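Long-range contacts in alpha-fucosidase GH29 (Fusarium graminearum, PDB 4PSR), which hydrolyses alpha-L-fucosides as a family 29 glycoside hydrolase and probably removes alpha-1,6-linked fucose from the reducing-end N-acetylglucosamine of glycoprotein glycans: residues D457-S462 against T474-P479; V448-D453 against Y485-T490; Y174-F179 against L198-E203; K136-N141 against L191-G196. One frame throughout, in Å; residues are numbered along the deposited sequence. Where two conformers were deposited one is given.

Contact 1. Residues D457-S462 against T474-P479; sequences DYVKVS and TLPSQP
The carbonyl oxygen of T474 is met by two groups of different kind: a water that donates to it, with the water oxygen 2.7 Å from T474 O, and the CG1 methyl of V461, which packs against it at 3.3 Å from CG1 to T474 O. The same water accepts from the backbone N-H of S462, at 2.9 Å from S462 N, and so bridges two backbones that share no direct hydrogen bond. V461 divides its branches between the two neighbours. With CG1 anti to the backbone N (chi1 175°), that methyl goes to the T474 carbonyl, while CG2 lies 3.8 Å from CD of P476. Strand 458-460 is an outermost strand of the antiparallel sheet in the C-terminal domain; its other long side pairs with strand 445-451 through backbone bonds of V459 to L450 and of V461 to V448. Here the chain leaving strand 471-474 runs past it, and the P476 ring serves as the main apolar surface. CB and CG of P476 both touch V459 CG1, CB at 3.9 Å, and the two side chains meet at a slant. P476 CB also packs against the carbonyl oxygen of K460.

Contact 2. Residues V448-D453 against Y485-T490; sequences VELLGD and YVLKLT
K488 and E449 face each other as an antiparallel hydrogen-bonded pair, K488 N giving its hydrogen to E449 O at 2.7 Å and E449 N reaching K488 O at 3.0 Å. From there the lysine chain runs out fully extended beside E449. Its CB touches CD1 of L451 at 3.8 Å, the two side chains crossing at about a right angle. CD then passes OE1 of E449, also at 3.8 Å. NZ stops 4.6 Å from that OE1, too far for a salt bridge; one water joins them, accepting from NZ and donating to OE1, while the direct ionic partner of NZ is E371. On the opposite face L450 CD1 meets L487 CD2 at 3.8 Å, and V448 lies alongside L489. Further along, L451 N points almost straight at V486 O (N-H...O 173°). Strand 485-491 is thus held between strands 445-451 and 415-420, with Y458 of strand 458-460 lying against E449, L451 and K488.

Contact 3. Residues Y174-F179 against L198-E203; sequences YNYNGF and LPRDEE
The Y176 ring is sandwiched: N177 ND2 lies above one face, toward the rim, and E203 CB over the opposite face, 3.5 Å from the ring centroid and 15° off its normal, a CH-pi contact. The E203 carboxylate, turned back by the bend at chi2, runs nearly parallel to the ring, the planes 13° apart, with its CD 3.6 Å from Y176 CB. The R200 guanidinium approaches obliquely, NH2 3.7 Å from Y176 CE2 and the two planes steeply inclined. Its edge is turned to N177: in the conformer given, R200 NH2 donates to N177 OD1 at 2.9 Å. OD1 lies near the guanidinium plane, whereas NH2 stands well above the amide carbonyl plane. The ring reaches E203 because Y176 CG sits between the backbone N and carbonyl carbon (chi1 63°). Its hydroxyl bonds D204, the next residue of helix 200-218, so that the tyrosine from the short helix 175-179 is held against the first turn of this longer one. L198 N, just before the helix, donates to E203 OE2 at 3.0 Å, while a water lies between E203 OE1 and N175 OD1. With an N-H donor and a nearby water on its oxygens, the largely buried E203 carboxylate is probably stabilised as the anion.

Contact 4. Residues K136-N141 against L191-G196; sequences KVNEWN and LQKLLG
K193 NZ is gripped by two acceptors of the 136-141 loop, the backbone O of V137 and OE1 of E139, each 2.9 Å from NZ. The second bond is a salt bridge that uses the syn lone pair of OE1. A bend at chi3 (-68°) turns the lysine tip toward the pair, and its CD passes 3.5 Å from N138 OD1. E139 OE2 takes a hydrogen from a water and is also bonded to S190 OG. N138 OD1 accepts from W140 N, 3.0 Å away, in an Asx turn, and N138 O accepts from N141 ND2; N138 ND2 is bonded to S131 and G129. The buried indole N-H of W140 goes to S190 O. L194 CB lies over one face of the indole, 3.6 Å from the centroid of the five-membered ring, a CH-pi contact, and CZ2 touches L191 CD1. Helix 189-195 thus lies against the loop that follows barrel strand 119-125, with helix 76-80 beside W140 and L194 and helix 200-218 beside V137 and K193.

How the contacts relate
Contacts 1 and 2 belong to one antiparallel sheet of the C-terminal domain: contact 2 is a buried strand pair within it, contact 1 a surface margin at its outermost strand, next to strand 445-451. Contacts 3 and 4 lie on the opposite side of the chain's centre, in the barrel domain; contact 3 is buried and contact 4 partly so. Both segments of contact 3 and segment 191-196 lie between barrel strands 165-170 and 222-225, while 136-141 follows strand 119-125; N175 ND2 reaches L194 O across the two contacts. The chemistry differs accordingly: backbone ladder and aliphatic packing in contact 2, a water and a proline in contact 1, but charged side chains beside aromatic rings in contacts 3 and 4.

Contact 1. Residues D457-S462 against T474-P479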
loop_
_atom_site.group_PDB
_atom_site.type_symbol
_atom_site.label_atom_id
_atom_site.label_comp_id
_atom_site.label_asym_id
_atom_site.label_seq_id
_atom_site.Cartn_x
_atom_site.Cartn_y
_atom_site.Cartn_z
ATOM N N ASP A 457 -17.824 21.741 7.952
ATOM C CA ASP A 457 -17.883 22.547 9.166
ATOM C C ASP A 457 -16.493 22.899 9.597
ATOM O O ASP A 457 -15.615 22.016 9.655
ATOM C CB ASP A 457 -18.488 21.764 10.324
ATOM C CG ASP A 457 -19.963 21.496 10.178
ATOM O OD1 ASP A 457 -20.643 22.011 9.254
ATOM O OD2 ASP A 457 -20.438 20.721 11.058
ATOM N N TYR A 458 -16.277 24.167 9.921
ATOM C CA TYR A 458 -15.011 24.668 10.429
ATOM C C TYR A 458 -15.240 25.541 11.630
ATOM O O TYR A 458 -16.063 26.452 11.596
ATOM C CB TYR A 458 -14.273 25.477 9.393
ATOM C CG TYR A 458 -14.063 24.722 8.131
ATOM C CD1 TYR A 458 -13.066 23.744 8.032
ATOM C CD2 TYR A 458 -14.847 24.963 7.020
ATOM C CE1 TYR A 458 -12.872 23.059 6.859
ATOM C CE2 TYR A 458 -14.655 24.274 5.850
ATOM C CZ TYR A 458 -13.664 23.320 5.776
ATOM O OH TYR A 458 -13.494 22.653 4.587
ATOM N N VAL A 459 -14.493 25.264 12.685
ATOM C CA VAL A 459 -14.573 26.034 13.918
ATOM C C VAL A 459 -13.264 26.799 14.019
ATOM O O VAL A 459 -12.206 26.203 14.088
ATOM C CB VAL A 459 -14.810 25.124 15.129
ATOM C CG1 VAL A 459 -14.898 25.942 16.415
ATOM C CG2 VAL A 459 -16.088 24.304 14.941
ATOM N N LYS A 460 -13.327 28.129 13.963
ATOM C CA LYS A 460 -12.135 28.952 14.022
ATOM C C LYS A 460 -11.345 28.747 15.314
ATOM O O LYS A 460 -11.909 28.582 16.389
ATOM C CB LYS A 460 -12.481 30.446 13.846
ATOM C CG LYS A 460 -11.281 31.377 14.021
ATOM C CD LYS A 460 -11.593 32.811 13.635
ATOM C CE LYS A 460 -10.480 33.761 14.089
ATOM N NZ LYS A 460 -10.676 35.172 13.637
ATOM N N VAL A 461 -10.026 28.700 15.146
ATOM C CA VAL A 461 -9.044 28.740 16.215
ATOM C C VAL A 461 -8.572 30.192 16.334
ATOM O O VAL A 461 -8.045 30.767 15.376
ATOM C CB VAL A 461 -7.818 27.858 15.866
ATOM C CG1 VAL A 461 -6.744 27.997 16.910
ATOM C CG2 VAL A 461 -8.217 26.390 15.711
ATOM N N SER A 462 -8.754 30.787 17.506
ATOM C CA SER A 462 -8.452 32.206 17.680
ATOM C C SER A 462 -7.050 32.476 18.207
ATOM O O SER A 462 -6.409 33.437 17.780
ATOM C CB SER A 462 -9.471 32.845 18.628
ATOM O OG SER A 462 -10.782 32.783 18.089
ATOM N N THR A 474 -3.893 27.010 20.418
ATOM C CA THR A 474 -4.896 26.729 21.446
ATOM C C THR A 474 -6.206 26.304 20.811
ATOM O O THR A 474 -6.797 27.033 20.019
ATOM C CB THR A 474 -5.134 27.970 22.307
ATOM O OG1 THR A 474 -3.916 28.288 22.985
ATOM C CG2 THR A 474 -6.225 27.721 23.336
ATOM N N LEU A 475 -6.672 25.112 21.154
ATOM C CA LEU A 475 -7.842 24.558 20.489
ATOM C C LEU A 475 -9.143 25.178 20.993
ATOM O O LEU A 475 -9.232 25.548 22.165
ATOM C CB LEU A 475 -7.888 23.043 20.690
ATOM C CG LEU A 475 -6.734 22.264 20.039
ATOM C CD1 LEU A 475 -6.792 20.815 20.489
ATOM C CD2 LEU A 475 -6.820 22.355 18.524
ATOM N N PRO A 476 -10.159 25.255 20.112
ATOM C CA PRO A 476 -11.518 25.610 20.541
ATOM C C PRO A 476 -12.159 24.425 21.241
ATOM O O PRO A 476 -11.491 23.415 21.530
ATOM C CB PRO A 476 -12.231 25.935 19.219
ATOM C CG PRO A 476 -11.536 25.045 18.197
ATOM C CD PRO A 476 -10.088 25.011 18.658
ATOM N N SER A 477 -13.447 24.544 21.523
ATOM C CA SER A 477 -14.189 23.480 22.176
ATOM C C SER A 477 -14.153 22.194 21.344
ATOM O O SER A 477 -14.341 22.209 20.122
ATOM C CB SER A 477 -15.633 23.931 22.430
ATOM O OG SER A 477 -16.455 22.847 22.832
ATOM N N GLN A 478 -13.912 21.092 22.031
ATOM C CA GLN A 478 -13.769 19.799 21.366
ATOM C C GLN A 478 -15.047 19.491 20.581
ATOM O O GLN A 478 -16.157 19.634 21.117
ATOM C CB GLN A 478 -13.475 18.693 22.393
ATOM C CG GLN A 478 -13.240 17.303 21.790
ATOM C CD GLN A 478 -12.906 16.249 22.810
ATOM O OE1 GLN A 478 -12.854 16.519 24.010
ATOM N NE2 GLN A 478 -12.688 15.032 22.345
ATOM N N PRO A 479 -14.913 19.106 19.305
ATOM C CA PRO A 479 -16.057 18.672 18.512
ATOM C C PRO A 479 -16.459 17.261 18.902
ATOM O O PRO A 479 -15.912 16.699 19.854
ATOM C CB PRO A 479 -15.518 18.729 17.082
ATOM C CG PRO A 479 -14.098 18.351 17.237
ATOM C CD PRO A 479 -13.651 18.963 18.550
HETATM O O HOH W 1 -8.270 29.275 19.878
#

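Contact 2. Residues V448-D453 against Y485-T490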
loop_
_atom_site.group_PDB
_atom_site.type_symbol
_atom_site.label_atom_id
_atom_site.label_comp_id
_atom_site.label_asym_id
_atom_site.label_seq_id
_atom_site.Cartn_x
_atom_site.Cartn_y
_atom_site.Cartn_z
ATOM N N VAL A 448 -6.582 29.595 10.855
ATOM C CA VAL A 448 -6.363 28.293 11.467
ATOM C C VAL A 448 -7.747 27.835 11.910
ATOM O O VAL A 448 -8.431 28.538 12.656
ATOM C CB VAL A 448 -5.416 28.400 12.689
ATOM C CG1 VAL A 448 -5.239 27.023 13.357
ATOM C CG2 VAL A 448 -4.080 29.033 12.298
ATOM N N GLU A 449 -8.183 26.665 11.460
ATOM C CA GLU A 449 -9.533 26.184 11.692
ATOM C C GLU A 449 -9.490 24.719 12.098
ATOM O O GLU A 449 -8.669 23.949 11.594
ATOM C CB GLU A 449 -10.374 26.286 10.424
ATOM C CG GLU A 449 -10.434 27.684 9.809
ATOM C CD GLU A 449 -11.099 27.667 8.452
ATOM O OE1 GLU A 449 -10.490 27.158 7.477
ATOM O OE2 GLU A 449 -12.240 28.158 8.359
ATOM N N LEU A 450 -10.359 24.339 13.011
ATOM C CA LEU A 450 -10.586 22.941 13.369
ATOM C C LEU A 450 -11.741 22.365 12.577
ATOM O O LEU A 450 -12.852 22.920 12.562
ATOM C CB LEU A 450 -10.897 22.805 14.859
ATOM C CG LEU A 450 -10.911 21.385 15.438
ATOM C CD1 LEU A 450 -9.519 20.758 15.393
ATOM C CD2 LEU A 450 -11.424 21.379 16.881
ATOM N N LEU A 451 -11.531 21.237 11.904
ATOM C CA LEU A 451 -12.601 20.593 11.175
ATOM C C LEU A 451 -13.620 20.063 12.173
ATOM O O LEU A 451 -13.262 19.490 13.194
ATOM C CB LEU A 451 -12.057 19.465 10.291
ATOM C CG LEU A 451 -11.640 19.896 8.896
ATOM C CD1 LEU A 451 -10.475 20.845 8.960
ATOM C CD2 LEU A 451 -11.306 18.675 8.066
ATOM N N GLY A 452 -14.894 20.313 11.880
ATOM C CA GLY A 452 -15.970 20.047 12.811
ATOM C C GLY A 452 -16.674 18.715 12.663
ATOM O O GLY A 452 -16.102 17.752 12.166
ATOM N N ASP A 453 -17.936 18.649 13.083
ATOM C CA ASP A 453 -18.632 17.391 13.251
ATOM C C ASP A 453 -18.992 16.736 11.949
ATOM O O ASP A 453 -19.094 15.514 11.878
ATOM C CB ASP A 453 -19.934 17.598 14.047
ATOM C CG ASP A 453 -19.703 17.960 15.487
ATOM O OD1 ASP A 453 -18.550 18.159 15.918
ATOM O OD2 ASP A 453 -20.727 18.100 16.215
ATOM N N TYR A 485 -8.030 14.305 15.023
ATOM C CA TYR A 485 -8.612 15.642 14.865
ATOM C C TYR A 485 -7.770 16.415 13.873
ATOM O O TYR A 485 -6.566 16.224 13.805
ATOM C CB TYR A 485 -8.700 16.378 16.221
ATOM C CG TYR A 485 -9.586 15.635 17.195
ATOM C CD1 TYR A 485 -9.067 14.644 18.011
ATOM C CD2 TYR A 485 -10.948 15.894 17.286
ATOM C CE1 TYR A 485 -9.876 13.920 18.868
ATOM C CE2 TYR A 485 -11.764 15.161 18.159
ATOM C CZ TYR A 485 -11.217 14.206 18.960
ATOM O OH TYR A 485 -12.002 13.481 19.830
ATOM N N VAL A 486 -8.409 17.273 13.090
ATOM C CA VAL A 486 -7.731 17.944 11.997
ATOM C C VAL A 486 -7.780 19.457 12.093
ATOM O O VAL A 486 -8.867 20.055 12.128
ATOM C CB VAL A 486 -8.322 17.524 10.614
ATOM C CG1 VAL A 486 -7.551 18.153 9.469
ATOM C CG2 VAL A 486 -8.356 16.012 10.433
ATOM N N LEU A 487 -6.610 20.067 12.067
ATOM C CA LEU A 487 -6.463 21.517 11.905
ATOM C C LEU A 487 -6.156 21.844 10.448
ATOM O O LEU A 487 -5.395 21.136 9.774
ATOM C CB LEU A 487 -5.348 22.049 12.793
ATOM C CG LEU A 487 -5.602 21.982 14.299
ATOM C CD1 LEU A 487 -4.328 22.094 15.082
ATOM C CD2 LEU A 487 -6.586 23.088 14.734
ATOM N N LYS A 488 -6.726 22.948 9.970
ATOM C CA LYS A 488 -6.535 23.403 8.591
ATOM C C LYS A 488 -5.911 24.774 8.639
ATOM O O LYS A 488 -6.522 25.709 9.196
ATOM C CB LYS A 488 -7.872 23.435 7.848
ATOM C CG LYS A 488 -7.828 23.999 6.444
ATOM C CD LYS A 488 -9.208 23.972 5.815
ATOM C CE LYS A 488 -9.193 24.465 4.392
ATOM N NZ LYS A 488 -10.550 24.410 3.798
ATOM N N LEU A 489 -4.717 24.911 8.088
ATOM C CA LEU A 489 -3.955 26.168 8.116
ATOM C C LEU A 489 -3.868 26.708 6.705
ATOM O O LEU A 489 -3.317 26.076 5.826
ATOM C CB LEU A 489 -2.546 25.955 8.678
ATOM C CG LEU A 489 -2.340 25.800 10.195
ATOM C CD1 LEU A 489 -3.064 24.593 10.727
ATOM C CD2 LEU A 489 -0.882 25.673 10.519
ATOM N N THR A 490 -4.444 27.884 6.478
ATOM C CA THR A 490 -4.448 28.495 5.154
ATOM C C THR A 490 -3.457 29.640 5.101
ATOM O O THR A 490 -3.447 30.511 5.985
ATOM C CB THR A 490 -5.845 28.992 4.791
ATOM O OG1 THR A 490 -6.797 27.916 4.840
ATOM C CG2 THR A 490 -5.839 29.611 3.387
HETATM O O HOH W 2 -7.832 27.564 7.500
HETATM O O HOH W 3 -11.686 26.608 5.153
HETATM O O HOH W 4 -11.204 17.780 14.247
#

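Contact 3. Residues Y174-F179 against L198-E203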
loop_
_atom_site.group_PDB
_atom_site.type_symbol
_atom_site.label_atom_id
_atom_site.label_comp_id
_atom_site.label_asym_id
_atom_site.label_seq_id
_atom_site.Cartn_x
_atom_site.Cartn_y
_atom_site.Cartn_z
ATOM N N TYR A 174 5.066 -17.314 -6.987
ATOM C CA TYR A 174 5.695 -18.193 -5.995
ATOM C C TYR A 174 5.136 -19.613 -6.074
ATOM O O TYR A 174 5.771 -20.590 -5.643
ATOM C CB TYR A 174 5.575 -17.597 -4.588
ATOM C CG TYR A 174 6.266 -18.350 -3.488
ATOM C CD1 TYR A 174 7.545 -18.883 -3.658
ATOM C CD2 TYR A 174 5.682 -18.460 -2.241
ATOM C CE1 TYR A 174 8.166 -19.550 -2.637
ATOM C CE2 TYR A 174 6.306 -19.135 -1.201
ATOM C CZ TYR A 174 7.561 -19.661 -1.398
ATOM O OH TYR A 174 8.143 -20.328 -0.330
ATOM N N ASN A 175 3.968 -19.751 -6.705
ATOM C CA ASN A 175 3.370 -21.059 -6.934
ATOM C C ASN A 175 4.344 -22.116 -7.479
ATOM O O ASN A 175 4.294 -23.268 -7.029
ATOM C CB ASN A 175 2.165 -20.902 -7.889
ATOM C CG ASN A 175 1.601 -22.220 -8.337
ATOM O OD1 ASN A 175 1.893 -22.670 -9.452
ATOM N ND2 ASN A 175 0.825 -22.873 -7.479
ATOM N N TYR A 176 5.186 -21.722 -8.423
ATOM C CA TYR A 176 6.130 -22.644 -9.045
ATOM C C TYR A 176 7.561 -22.331 -8.683
ATOM O O TYR A 176 8.485 -22.889 -9.310
ATOM C CB TYR A 176 5.951 -22.680 -10.562
ATOM C CG TYR A 176 6.208 -21.402 -11.344
ATOM C CD1 TYR A 176 5.191 -20.447 -11.525
ATOM C CD2 TYR A 176 7.437 -21.181 -11.996
ATOM C CE1 TYR A 176 5.405 -19.330 -12.278
ATOM C CE2 TYR A 176 7.658 -20.028 -12.743
ATOM C CZ TYR A 176 6.628 -19.125 -12.904
ATOM O OH TYR A 176 6.811 -17.994 -13.670
ATOM N N ASN A 177 7.760 -21.440 -7.707
ATOM C CA ASN A 177 9.096 -21.053 -7.232
ATOM C C ASN A 177 9.319 -21.466 -5.789
ATOM O O ASN A 177 10.196 -20.929 -5.133
ATOM C CB ASN A 177 9.360 -19.548 -7.435
ATOM C CG ASN A 177 9.788 -19.224 -8.834
ATOM O OD1 ASN A 177 10.936 -19.516 -9.216
ATOM N ND2 ASN A 177 8.922 -18.615 -9.612
ATOM N N GLY A 178 8.544 -22.422 -5.291
ATOM C CA GLY A 178 8.798 -23.032 -4.006
ATOM C C GLY A 178 7.609 -23.195 -3.088
ATOM O O GLY A 178 7.669 -23.993 -2.168
ATOM N N PHE A 179 6.513 -22.477 -3.318
ATOM C CA PHE A 179 5.390 -22.569 -2.379
ATOM C C PHE A 179 4.998 -24.002 -2.066
ATOM O O PHE A 179 4.788 -24.354 -0.912
ATOM C CB PHE A 179 4.181 -21.832 -2.960
ATOM C CG PHE A 179 3.002 -21.694 -2.009
ATOM C CD1 PHE A 179 3.049 -20.837 -0.925
ATOM C CD2 PHE A 179 1.828 -22.389 -2.254
ATOM C CE1 PHE A 179 1.956 -20.672 -0.080
ATOM C CE2 PHE A 179 0.729 -22.220 -1.414
ATOM C CZ PHE A 179 0.805 -21.373 -0.337
ATOM N N LEU A 198 4.838 -28.179 -13.432
ATOM C CA LEU A 198 5.000 -28.269 -14.879
ATOM C C LEU A 198 6.417 -27.843 -15.243
ATOM O O LEU A 198 7.104 -27.229 -14.432
ATOM C CB LEU A 198 3.995 -27.361 -15.603
ATOM C CG LEU A 198 2.516 -27.696 -15.421
ATOM C CD1 LEU A 198 1.664 -26.554 -15.947
ATOM C CD2 LEU A 198 2.189 -28.985 -16.141
ATOM N N PRO A 199 6.854 -28.125 -16.476
ATOM C CA PRO A 199 8.161 -27.601 -16.886
ATOM C C PRO A 199 8.223 -26.089 -16.734
ATOM O O PRO A 199 7.212 -25.390 -16.918
ATOM C CB PRO A 199 8.242 -28.021 -18.355
ATOM C CG PRO A 199 7.413 -29.293 -18.414
ATOM C CD PRO A 199 6.245 -28.986 -17.502
ATOM N N ARG A 200 9.387 -25.523 -16.415
ATOM C CA ARG A 200 9.473 -24.087 -16.116
ATOM C C ARG A 200 9.073 -23.197 -17.295
ATOM O O ARG A 200 8.471 -22.148 -17.082
ATOM C CB ARG A 200 10.861 -23.665 -15.577
ATOM C CG ARG A 200 10.942 -22.166 -15.217
ATOM C CD ARG A 200 12.138 -21.817 -14.327
ATOM N NE ARG A 200 12.074 -22.521 -13.048
ATOM C CZ ARG A 200 11.608 -22.005 -11.909
ATOM N NH1 ARG A 200 11.573 -22.756 -10.814
ATOM N NH2 ARG A 200 11.200 -20.752 -11.850
ATOM N N ASP A 201 9.375 -23.587 -18.528
ATOM C CA ASP A 201 8.977 -22.750 -19.653
ATOM C C ASP A 201 7.453 -22.661 -19.723
ATOM O O ASP A 201 6.888 -21.601 -20.067
ATOM C CB ASP A 201 9.617 -23.194 -20.988
ATOM C CG ASP A 201 8.985 -24.447 -21.578
ATOM O OD1 ASP A 201 8.765 -25.434 -20.850
ATOM O OD2 ASP A 201 8.722 -24.448 -22.801
ATOM N N GLU A 202 6.789 -23.755 -19.360
ATOM C CA GLU A 202 5.337 -23.787 -19.362
ATOM C C GLU A 202 4.806 -22.965 -18.199
ATOM O O GLU A 202 3.785 -22.279 -18.355
ATOM C CB GLU A 202 4.833 -25.218 -19.263
ATOM C CG GLU A 202 5.119 -26.013 -20.528
ATOM C CD GLU A 202 4.660 -27.454 -20.462
ATOM O OE1 GLU A 202 3.752 -27.765 -19.651
ATOM O OE2 GLU A 202 5.227 -28.258 -21.249
ATOM N N GLU A 203 5.477 -23.014 -17.052
ATOM C CA GLU A 203 5.038 -22.241 -15.874
ATOM C C GLU A 203 5.199 -20.753 -16.151
ATOM O O GLU A 203 4.320 -19.965 -15.783
ATOM C CB GLU A 203 5.820 -22.606 -14.597
ATOM C CG GLU A 203 5.576 -24.022 -14.078
ATOM C CD GLU A 203 4.273 -24.245 -13.369
ATOM O OE1 GLU A 203 3.458 -23.284 -13.286
ATOM O OE2 GLU A 203 4.036 -25.383 -12.875
HETATM O O HOH W 5 1.380 -23.583 -11.903
#

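Contact 4. Residues K136-N141 against L191-G196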
loop_
_atom_site.group_PDB
_atom_site.type_symbol
_atom_site.label_atom_id
_atom_site.label_comp_id
_atom_site.label_asym_id
_atom_site.label_seq_id
_atom_site.Cartn_x
_atom_site.Cartn_y
_atom_site.Cartn_z
ATOM N N LYS A 136 -9.850 -20.449 -18.869
ATOM C CA LYS A 136 -9.557 -21.487 -19.865
ATOM C C LYS A 136 -8.138 -22.006 -19.677
ATOM O O LYS A 136 -7.882 -23.190 -19.868
ATOM C CB LYS A 136 -9.770 -20.970 -21.289
ATOM C CG LYS A 136 -11.220 -20.543 -21.534
ATOM C CD LYS A 136 -11.444 -19.878 -22.883
ATOM C CE LYS A 136 -12.838 -19.249 -22.952
ATOM N NZ LYS A 136 -13.074 -18.245 -21.870
ATOM N N VAL A 137 -7.210 -21.134 -19.282
ATOM C CA VAL A 137 -5.820 -21.582 -19.173
ATOM C C VAL A 137 -5.546 -22.366 -17.897
ATOM O O VAL A 137 -4.554 -23.108 -17.830
ATOM C CB VAL A 137 -4.776 -20.423 -19.307
ATOM C CG1 VAL A 137 -4.944 -19.685 -20.644
ATOM C CG2 VAL A 137 -4.842 -19.457 -18.171
ATOM N N ASN A 138 -6.422 -22.240 -16.893
ATOM C CA ASN A 138 -6.262 -22.979 -15.642
ATOM C C ASN A 138 -7.597 -23.572 -15.204
ATOM O O ASN A 138 -8.485 -22.852 -14.745
ATOM C CB ASN A 138 -5.688 -22.080 -14.538
ATOM C CG ASN A 138 -5.514 -22.817 -13.237
ATOM O OD1 ASN A 138 -5.498 -24.060 -13.213
ATOM N ND2 ASN A 138 -5.367 -22.084 -12.152
ATOM N N GLU A 139 -7.729 -24.888 -15.332
ATOM C CA GLU A 139 -8.939 -25.606 -14.929
ATOM C C GLU A 139 -9.207 -25.572 -13.425
ATOM O O GLU A 139 -10.344 -25.851 -12.971
ATOM C CB GLU A 139 -8.904 -27.067 -15.383
ATOM C CG GLU A 139 -7.753 -27.935 -14.799
ATOM C CD GLU A 139 -6.461 -27.889 -15.582
ATOM O OE1 GLU A 139 -6.211 -26.946 -16.361
ATOM O OE2 GLU A 139 -5.677 -28.856 -15.400
ATOM N N TRP A 140 -8.183 -25.222 -12.646
ATOM C CA TRP A 140 -8.319 -25.129 -11.208
ATOM C C TRP A 140 -8.962 -23.799 -10.872
ATOM O O TRP A 140 -8.280 -22.802 -10.604
ATOM C CB TRP A 140 -6.950 -25.313 -10.527
ATOM C CG TRP A 140 -6.401 -26.706 -10.768
ATOM C CD1 TRP A 140 -5.525 -27.078 -11.752
ATOM C CD2 TRP A 140 -6.718 -27.892 -10.033
ATOM N NE1 TRP A 140 -5.280 -28.427 -11.666
ATOM C CE2 TRP A 140 -5.996 -28.949 -10.631
ATOM C CE3 TRP A 140 -7.527 -28.157 -8.931
ATOM C CZ2 TRP A 140 -6.057 -30.252 -10.152
ATOM C CZ3 TRP A 140 -7.578 -29.436 -8.448
ATOM C CH2 TRP A 140 -6.842 -30.478 -9.068
ATOM N N ASN A 141 -10.291 -23.786 -10.906
ATOM C CA ASN A 141 -11.034 -22.535 -10.753
ATOM C C ASN A 141 -12.417 -22.846 -10.179
ATOM O O ASN A 141 -12.894 -24.004 -10.224
ATOM C CB ASN A 141 -11.058 -21.757 -12.092
ATOM C CG ASN A 141 -12.005 -22.346 -13.121
ATOM O OD1 ASN A 141 -13.201 -22.484 -12.867
ATOM N ND2 ASN A 141 -11.492 -22.654 -14.293
ATOM N N LEU A 191 -2.901 -32.015 -12.072
ATOM C CA LEU A 191 -2.447 -31.736 -10.729
ATOM C C LEU A 191 -1.098 -31.008 -10.706
ATOM O O LEU A 191 -0.866 -30.154 -9.849
ATOM C CB LEU A 191 -2.409 -33.018 -9.885
ATOM C CG LEU A 191 -2.211 -32.819 -8.375
ATOM C CD1 LEU A 191 -3.273 -31.918 -7.757
ATOM C CD2 LEU A 191 -2.166 -34.180 -7.685
ATOM N N GLN A 192 -0.217 -31.312 -11.648
ATOM C CA GLN A 192 1.029 -30.576 -11.769
ATOM C C GLN A 192 0.781 -29.083 -11.946
ATOM O O GLN A 192 1.534 -28.265 -11.423
ATOM C CB GLN A 192 1.853 -31.080 -12.935
ATOM C CG GLN A 192 2.501 -32.459 -12.760
ATOM C CD GLN A 192 3.226 -32.900 -14.020
ATOM O OE1 GLN A 192 3.158 -32.243 -15.057
ATOM N NE2 GLN A 192 3.912 -34.030 -13.938
ATOM N N LYS A 193 -0.257 -28.731 -12.690
ATOM C CA LYS A 193 -0.569 -27.318 -12.900
ATOM C C LYS A 193 -0.950 -26.645 -11.571
ATOM O O LYS A 193 -0.493 -25.537 -11.279
ATOM C CB LYS A 193 -1.684 -27.131 -13.923
ATOM C CG LYS A 193 -1.992 -25.654 -14.236
ATOM C CD LYS A 193 -3.103 -25.512 -15.284
ATOM C CE LYS A 193 -2.668 -25.992 -16.670
ATOM N NZ LYS A 193 -3.836 -25.921 -17.588
ATOM N N LEU A 194 -1.775 -27.285 -10.764
ATOM C CA LEU A 194 -2.128 -26.735 -9.447
ATOM C C LEU A 194 -0.884 -26.503 -8.572
ATOM O O LEU A 194 -0.721 -25.441 -7.945
ATOM C CB LEU A 194 -3.118 -27.631 -8.712
ATOM C CG LEU A 194 -3.591 -27.084 -7.360
ATOM C CD1 LEU A 194 -4.567 -25.912 -7.504
ATOM C CD2 LEU A 194 -4.204 -28.211 -6.535
ATOM N N LEU A 195 -0.015 -27.513 -8.547
ATOM C CA LEU A 195 1.083 -27.601 -7.591
ATOM C C LEU A 195 2.409 -27.031 -8.117
ATOM O O LEU A 195 3.441 -27.169 -7.457
ATOM C CB LEU A 195 1.262 -29.061 -7.142
ATOM C CG LEU A 195 0.051 -29.687 -6.471
ATOM C CD1 LEU A 195 0.262 -31.153 -6.137
ATOM C CD2 LEU A 195 -0.296 -28.947 -5.196
ATOM N N GLY A 196 2.390 -26.396 -9.278
ATOM C CA GLY A 196 3.571 -25.736 -9.811
ATOM C C GLY A 196 4.679 -26.697 -10.218
ATOM O O GLY A 196 5.858 -26.357 -10.059
HETATM O O HOH W 6 -4.100 -29.392 -17.550
#